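PDB 6ZM8: muramidase from Sodiomyces alcalophilus, which hydrolyses the beta-1,4 linkage between N-acetylmuramic acid and N-acetylglucosamine in bacterial peptidoglycan, as a fungal lysozyme-type muramidase of glycoside hydrolase family 25. Local coordinates for residues Gly172-Lys184 with Ser191-Leu204. Residues are numbered along the deposited sequence; the frame is centred on the assembly and turned at random.
Sequences GWGFYTFWQYNDK and SNWFNGDASRLRAL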
loop_
_atom_site.group_PDB
_atom_site.type_symbol
_atom_site.label_atom_id
_atom_site.label_comp_id
_atom_site.label_asym_id
_atom_site.label_seq_id
_atom_site.Cartn_x
_atom_site.Cartn_y
_atom_site.Cartn_z
ATOM N N GLY A 172 -0.056 -15.605 9.309
ATOM C CA GLY A 172 0.939 -15.898 8.280
ATOM C C GLY A 172 2.140 -14.987 8.323
ATOM O O GLY A 172 3.242 -15.396 7.954
ATOM N N TRP A 173 1.952 -13.727 8.715
ATOM C CA TRP A 173 3.062 -12.787 8.727
ATOM C C TRP A 173 3.783 -12.819 10.074
ATOM O O TRP A 173 3.173 -12.576 11.121
ATOM C CB TRP A 173 2.587 -11.355 8.449
ATOM C CG TRP A 173 2.307 -11.056 7.016
ATOM C CD1 TRP A 173 3.255 -10.736 6.081
ATOM C CD2 TRP A 173 1.042 -10.991 6.327
ATOM N NE1 TRP A 173 2.668 -10.457 4.876
ATOM C CE2 TRP A 173 1.313 -10.583 4.998
ATOM C CE3 TRP A 173 -0.294 -11.203 6.711
ATOM C CZ2 TRP A 173 0.298 -10.366 4.066
ATOM C CZ3 TRP A 173 -1.298 -10.992 5.777
ATOM C CH2 TRP A 173 -1.000 -10.566 4.473
ATOM N N GLY A 174 5.088 -13.048 10.033
ATOM C CA GLY A 174 5.885 -13.008 11.249
ATOM C C GLY A 174 6.266 -11.613 11.683
ATOM O O GLY A 174 6.697 -11.416 12.814
ATOM N N PHE A 175 6.116 -10.643 10.783
ATOM C CA PHE A 175 6.561 -9.275 11.035
ATOM C C PHE A 175 5.848 -8.373 10.043
ATOM O O PHE A 175 5.448 -8.794 8.959
ATOM C CB PHE A 175 8.079 -9.121 10.860
ATOM C CG PHE A 175 8.585 -9.577 9.531
ATOM C CD1 PHE A 175 8.965 -10.908 9.344
ATOM C CD2 PHE A 175 8.677 -8.705 8.442
ATOM C CE1 PHE A 175 9.429 -11.334 8.112
ATOM C CE2 PHE A 175 9.117 -9.135 7.202
ATOM C CZ PHE A 175 9.517 -10.459 7.041
ATOM N N TYR A 176 5.715 -7.106 10.432
ATOM C CA TYR A 176 5.273 -6.077 9.509
ATOM C C TYR A 176 6.473 -5.594 8.677
ATOM O O TYR A 176 7.601 -5.559 9.179
ATOM C CB TYR A 176 4.576 -4.890 10.205
ATOM C CG TYR A 176 5.448 -3.899 10.978
ATOM C CD1 TYR A 176 6.073 -2.858 10.319
ATOM C CD2 TYR A 176 5.605 -3.949 12.366
ATOM C CE1 TYR A 176 6.813 -1.901 10.985
ATOM C CE2 TYR A 176 6.364 -3.016 13.050
ATOM C CZ TYR A 176 6.958 -1.970 12.356
ATOM O OH TYR A 176 7.686 -0.985 12.959
ATOM N N THR A 177 6.192 -5.160 7.446
ATOM C CA THR A 177 7.163 -4.413 6.662
ATOM C C THR A 177 6.968 -2.917 6.859
ATOM O O THR A 177 7.934 -2.173 7.088
ATOM C CB THR A 177 7.105 -4.861 5.194
ATOM O OG1 THR A 177 7.519 -6.232 5.124
ATOM C CG2 THR A 177 8.033 -4.040 4.319
ATOM N N PHE A 178 5.707 -2.460 6.765
ATOM C CA PHE A 178 5.359 -1.089 7.125
ATOM C C PHE A 178 4.258 -1.150 8.200
ATOM O O PHE A 178 3.411 -2.038 8.170
ATOM C CB PHE A 178 4.823 -0.311 5.911
ATOM C CG PHE A 178 5.818 -0.187 4.776
ATOM C CD1 PHE A 178 6.835 0.755 4.830
ATOM C CD2 PHE A 178 5.709 -1.006 3.655
ATOM C CE1 PHE A 178 7.711 0.902 3.760
ATOM C CE2 PHE A 178 6.592 -0.870 2.601
ATOM C CZ PHE A 178 7.592 0.095 2.650
ATOM N N TRP A 179 4.257 -0.137 9.064
ATOM C CA TRP A 179 3.222 0.031 10.092
ATOM C C TRP A 179 2.738 1.473 10.015
ATOM O O TRP A 179 3.516 2.415 10.234
ATOM C CB TRP A 179 3.792 -0.271 11.486
ATOM C CG TRP A 179 2.878 0.077 12.628
ATOM C CD1 TRP A 179 1.522 0.229 12.655
ATOM C CD2 TRP A 179 3.346 0.368 13.965
ATOM N NE1 TRP A 179 1.104 0.567 13.909
ATOM C CE2 TRP A 179 2.197 0.690 14.731
ATOM C CE3 TRP A 179 4.598 0.400 14.583
ATOM C CZ2 TRP A 179 2.273 1.098 16.063
ATOM C CZ3 TRP A 179 4.683 0.788 15.889
ATOM C CH2 TRP A 179 3.530 1.143 16.615
ATOM N N GLN A 180 1.459 1.640 9.661
ATOM C CA GLN A 180 0.801 2.946 9.668
ATOM C C GLN A 180 0.282 3.170 11.101
ATOM O O GLN A 180 -0.641 2.495 11.542
ATOM C CB GLN A 180 -0.352 2.981 8.679
ATOM C CG GLN A 180 -0.794 4.413 8.375
ATOM C CD GLN A 180 -2.021 4.362 7.487
ATOM O OE1 GLN A 180 -3.099 3.935 7.952
ATOM N NE2 GLN A 180 -1.876 4.699 6.225
ATOM N N TYR A 181 0.925 4.114 11.795
ATOM C CA TYR A 181 0.741 4.257 13.237
ATOM C C TYR A 181 0.004 5.542 13.635
ATOM O O TYR A 181 -0.373 5.660 14.794
ATOM C CB TYR A 181 2.067 4.097 13.996
ATOM C CG TYR A 181 3.070 5.188 13.728
ATOM C CD1 TYR A 181 3.903 5.158 12.603
ATOM C CD2 TYR A 181 3.210 6.254 14.603
ATOM C CE1 TYR A 181 4.822 6.177 12.359
ATOM C CE2 TYR A 181 4.123 7.263 14.376
ATOM C CZ TYR A 181 4.916 7.240 13.235
ATOM O OH TYR A 181 5.772 8.285 13.028
ATOM N N ASN A 182 -0.235 6.460 12.692
ATOM C CA ASN A 182 -1.153 7.559 12.951
ATOM C C ASN A 182 -1.647 8.095 11.608
ATOM O O ASN A 182 -1.115 7.763 10.558
ATOM C CB ASN A 182 -0.534 8.659 13.853
ATOM C CG ASN A 182 0.585 9.426 13.198
ATOM O OD1 ASN A 182 0.455 9.916 12.066
ATOM N ND2 ASN A 182 1.691 9.572 13.909
ATOM N N ASP A 183 -2.687 8.932 11.709
ATOM C CA ASP A 183 -3.224 9.687 10.581
ATOM C C ASP A 183 -2.949 11.184 10.730
ATOM O O ASP A 183 -3.773 12.029 10.306
ATOM C CB ASP A 183 -4.678 9.389 10.318
ATOM C CG ASP A 183 -5.619 9.687 11.460
ATOM O OD1 ASP A 183 -5.184 10.187 12.487
ATOM O OD2 ASP A 183 -6.834 9.419 11.294
ATOM N N LYS A 184 -1.776 11.496 11.280
ATOM C CA LYS A 184 -1.417 12.849 11.694
ATOM C C LYS A 184 -0.027 13.217 11.182
ATOM O O LYS A 184 0.747 13.875 11.885
ATOM C CB LYS A 184 -1.494 12.998 13.215
ATOM C CG LYS A 184 -2.829 12.726 13.833
ATOM C CD LYS A 184 -2.736 12.682 15.341
ATOM C CE LYS A 184 -4.090 12.631 15.997
ATOM N NZ LYS A 184 -3.968 12.484 17.455
ATOM N N SER A 191 1.266 8.539 8.969
ATOM C CA SER A 191 2.658 8.263 9.282
ATOM C C SER A 191 2.911 6.758 9.318
ATOM O O SER A 191 2.095 6.007 9.855
ATOM C CB SER A 191 3.048 8.841 10.642
ATOM O OG SER A 191 2.779 10.245 10.686
ATOM N N ASN A 192 4.071 6.363 8.786
ATOM C CA ASN A 192 4.470 4.968 8.714
ATOM C C ASN A 192 5.882 4.777 9.274
ATOM O O ASN A 192 6.753 5.636 9.163
ATOM C CB ASN A 192 4.509 4.479 7.256
ATOM C CG ASN A 192 3.133 4.573 6.631
ATOM O OD1 ASN A 192 2.197 3.929 7.090
ATOM N ND2 ASN A 192 3.009 5.393 5.579
ATOM N N TRP A 193 6.105 3.562 9.784
ATOM C CA TRP A 193 7.444 3.028 10.025
ATOM C C TRP A 193 7.722 1.926 9.025
ATOM O O TRP A 193 6.861 1.075 8.776
ATOM C CB TRP A 193 7.575 2.424 11.422
ATOM C CG TRP A 193 7.402 3.392 12.551
ATOM C CD1 TRP A 193 6.481 3.323 13.545
ATOM C CD2 TRP A 193 8.158 4.598 12.818
ATOM N NE1 TRP A 193 6.612 4.362 14.426
ATOM C CE2 TRP A 193 7.598 5.199 13.986
ATOM C CE3 TRP A 193 9.230 5.235 12.189
ATOM C CZ2 TRP A 193 8.082 6.408 14.511
ATOM C CZ3 TRP A 193 9.701 6.427 12.707
ATOM C CH2 TRP A 193 9.142 6.995 13.852
ATOM N N PHE A 194 8.950 1.900 8.517
ATOM C CA PHE A 194 9.492 0.742 7.811
ATOM C C PHE A 194 10.346 -0.050 8.795
ATOM O O PHE A 194 11.222 0.502 9.469
ATOM C CB PHE A 194 10.359 1.197 6.617
ATOM C CG PHE A 194 11.134 0.050 6.004
ATOM C CD1 PHE A 194 10.510 -0.909 5.230
ATOM C CD2 PHE A 194 12.515 -0.061 6.222
ATOM C CE1 PHE A 194 11.243 -1.952 4.673
ATOM C CE2 PHE A 194 13.241 -1.099 5.661
ATOM C CZ PHE A 194 12.613 -2.037 4.894
ATOM N N ASN A 195 10.091 -1.371 8.844
ATOM C CA ASN A 195 10.745 -2.277 9.791
ATOM C C ASN A 195 12.070 -2.795 9.239
ATOM O O ASN A 195 12.191 -3.965 8.939
ATOM C CB ASN A 195 9.800 -3.440 10.076
ATOM C CG ASN A 195 10.256 -4.360 11.156
ATOM O OD1 ASN A 195 11.190 -4.027 11.900
ATOM N ND2 ASN A 195 9.612 -5.495 11.254
ATOM N N GLY A 196 13.052 -1.949 9.188
ATOM C CA GLY A 196 14.361 -2.341 8.731
ATOM C C GLY A 196 15.247 -1.140 8.542
ATOM O O GLY A 196 14.846 -0.003 8.826
ATOM N N ASP A 197 16.456 -1.412 8.089
ATOM C CA ASP A 197 17.459 -0.384 7.855
ATOM C C ASP A 197 17.457 0.049 6.403
ATOM O O ASP A 197 16.690 -0.408 5.562
ATOM C CB ASP A 197 18.826 -0.865 8.380
ATOM C CG ASP A 197 19.430 -1.991 7.577
ATOM O OD1 ASP A 197 18.998 -2.290 6.458
ATOM O OD2 ASP A 197 20.446 -2.554 8.105
ATOM N N ALA A 198 18.376 1.000 6.100
ATOM C CA ALA A 198 18.374 1.610 4.769
ATOM C C ALA A 198 18.663 0.584 3.691
ATOM O O ALA A 198 18.071 0.644 2.599
ATOM C CB ALA A 198 19.351 2.748 4.729
ATOM N N SER A 199 19.570 -0.350 3.965
ATOM C CA SER A 199 19.882 -1.413 3.015
ATOM C C SER A 199 18.656 -2.252 2.692
ATOM O O SER A 199 18.453 -2.702 1.563
ATOM C CB SER A 199 20.983 -2.307 3.589
ATOM O OG SER A 199 21.288 -3.369 2.689
ATOM N N ARG A 200 17.874 -2.537 3.703
ATOM C CA ARG A 200 16.686 -3.367 3.515
ATOM C C ARG A 200 15.582 -2.618 2.790
ATOM O O ARG A 200 14.843 -3.215 2.012
ATOM C CB ARG A 200 16.201 -3.889 4.856
ATOM C CG ARG A 200 17.060 -4.999 5.415
ATOM C CD ARG A 200 17.102 -6.273 4.554
ATOM N NE ARG A 200 15.792 -6.955 4.472
ATOM C CZ ARG A 200 15.478 -8.047 5.184
ATOM N NH1 ARG A 200 16.400 -8.557 5.985
ATOM N NH2 ARG A 200 14.277 -8.633 5.099
ATOM N N LEU A 201 15.463 -1.304 3.027
ATOM C CA LEU A 201 14.478 -0.512 2.274
ATOM C C LEU A 201 14.862 -0.481 0.786
ATOM O O LEU A 201 14.004 -0.628 -0.089
ATOM C CB LEU A 201 14.365 0.893 2.886
ATOM C CG LEU A 201 13.341 1.811 2.234
ATOM C CD1 LEU A 201 11.929 1.208 2.250
ATOM C CD2 LEU A 201 13.360 3.157 2.944
ATOM N N ARG A 202 16.149 -0.279 0.525
ATOM C CA ARG A 202 16.619 -0.314 -0.854
ATOM C C ARG A 202 16.363 -1.697 -1.470
ATOM O O ARG A 202 15.970 -1.777 -2.648
ATOM C CB ARG A 202 18.095 0.034 -0.897
ATOM C CG ARG A 202 18.736 -0.044 -2.244
ATOM C CD ARG A 202 18.409 1.235 -2.987
ATOM N NE ARG A 202 19.151 2.365 -2.411
ATOM C CZ ARG A 202 18.739 3.640 -2.357
ATOM N NH1 ARG A 202 17.683 4.054 -3.036
ATOM N NH2 ARG A 202 19.506 4.541 -1.752
ATOM N N ALA A 203 16.587 -2.773 -0.707
ATOM C CA ALA A 203 16.340 -4.124 -1.236
ATOM C C ALA A 203 14.870 -4.328 -1.575
ATOM O O ALA A 203 14.545 -4.977 -2.567
ATOM C CB ALA A 203 16.820 -5.169 -0.256
ATOM N N LEU A 204 13.968 -3.772 -0.761
ATOM C CA LEU A 204 12.533 -3.863 -1.073
ATOM C C LEU A 204 12.234 -3.112 -2.351
ATOM O O LEU A 204 11.511 -3.601 -3.229
ATOM C CB LEU A 204 11.719 -3.315 0.105
ATOM C CG LEU A 204 10.209 -3.257 -0.149
ATOM C CD1 LEU A 204 9.630 -4.665 -0.341
ATOM C CD2 LEU A 204 9.528 -2.567 1.012
HETATM O O HOH W 1 6.963 8.213 10.653
#
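Tyr181 lies flat on Trp193 in an offset stack, the phenol centroid 3.8 Å from that of the indole's five-membered ring. Tyr181 gets there by turning CG between its own N and C (chi1 66°), which folds the ring back over the neighbouring strand; CB of Ser191 covers its other face. A water bridges Tyr181 OH and Asn192 O. Beneath runs an antiparallel hairpin, with Trp179 and Trp193 exchanging two backbone hydrogen bonds, and a beta bulge at Tyr181 shifts the register before Asn182. There Ser191 OG donates to Asn182 OD1 (2.7 Å), which also takes Lys184 N from the opposite face of its amide, closing an Asx turn.

Packing is also tight on the face carrying Phe178 and Phe194, where Phe178 CE1 meets Phe194 CD1 at 3.6 Å. The looser, solvent-exposed end is at Phe175 and Asn195, yet Asn195 ND2 still donates in plane to Tyr176 O (2.9 Å). Gln180 NE2 and Asn192 ND2 both donate to Asp6 OD2, while Gln180 OE1 is hydrogen-bonded to Tyr162 and Tyr135. In this TIM-barrel-type fold, strand 157-160 flanks 178-182, strand 2-7 flanks 190-194, and helix 198-206 lays Leu201 CD1 over the Phe194 ring and Leu204 against Phe178.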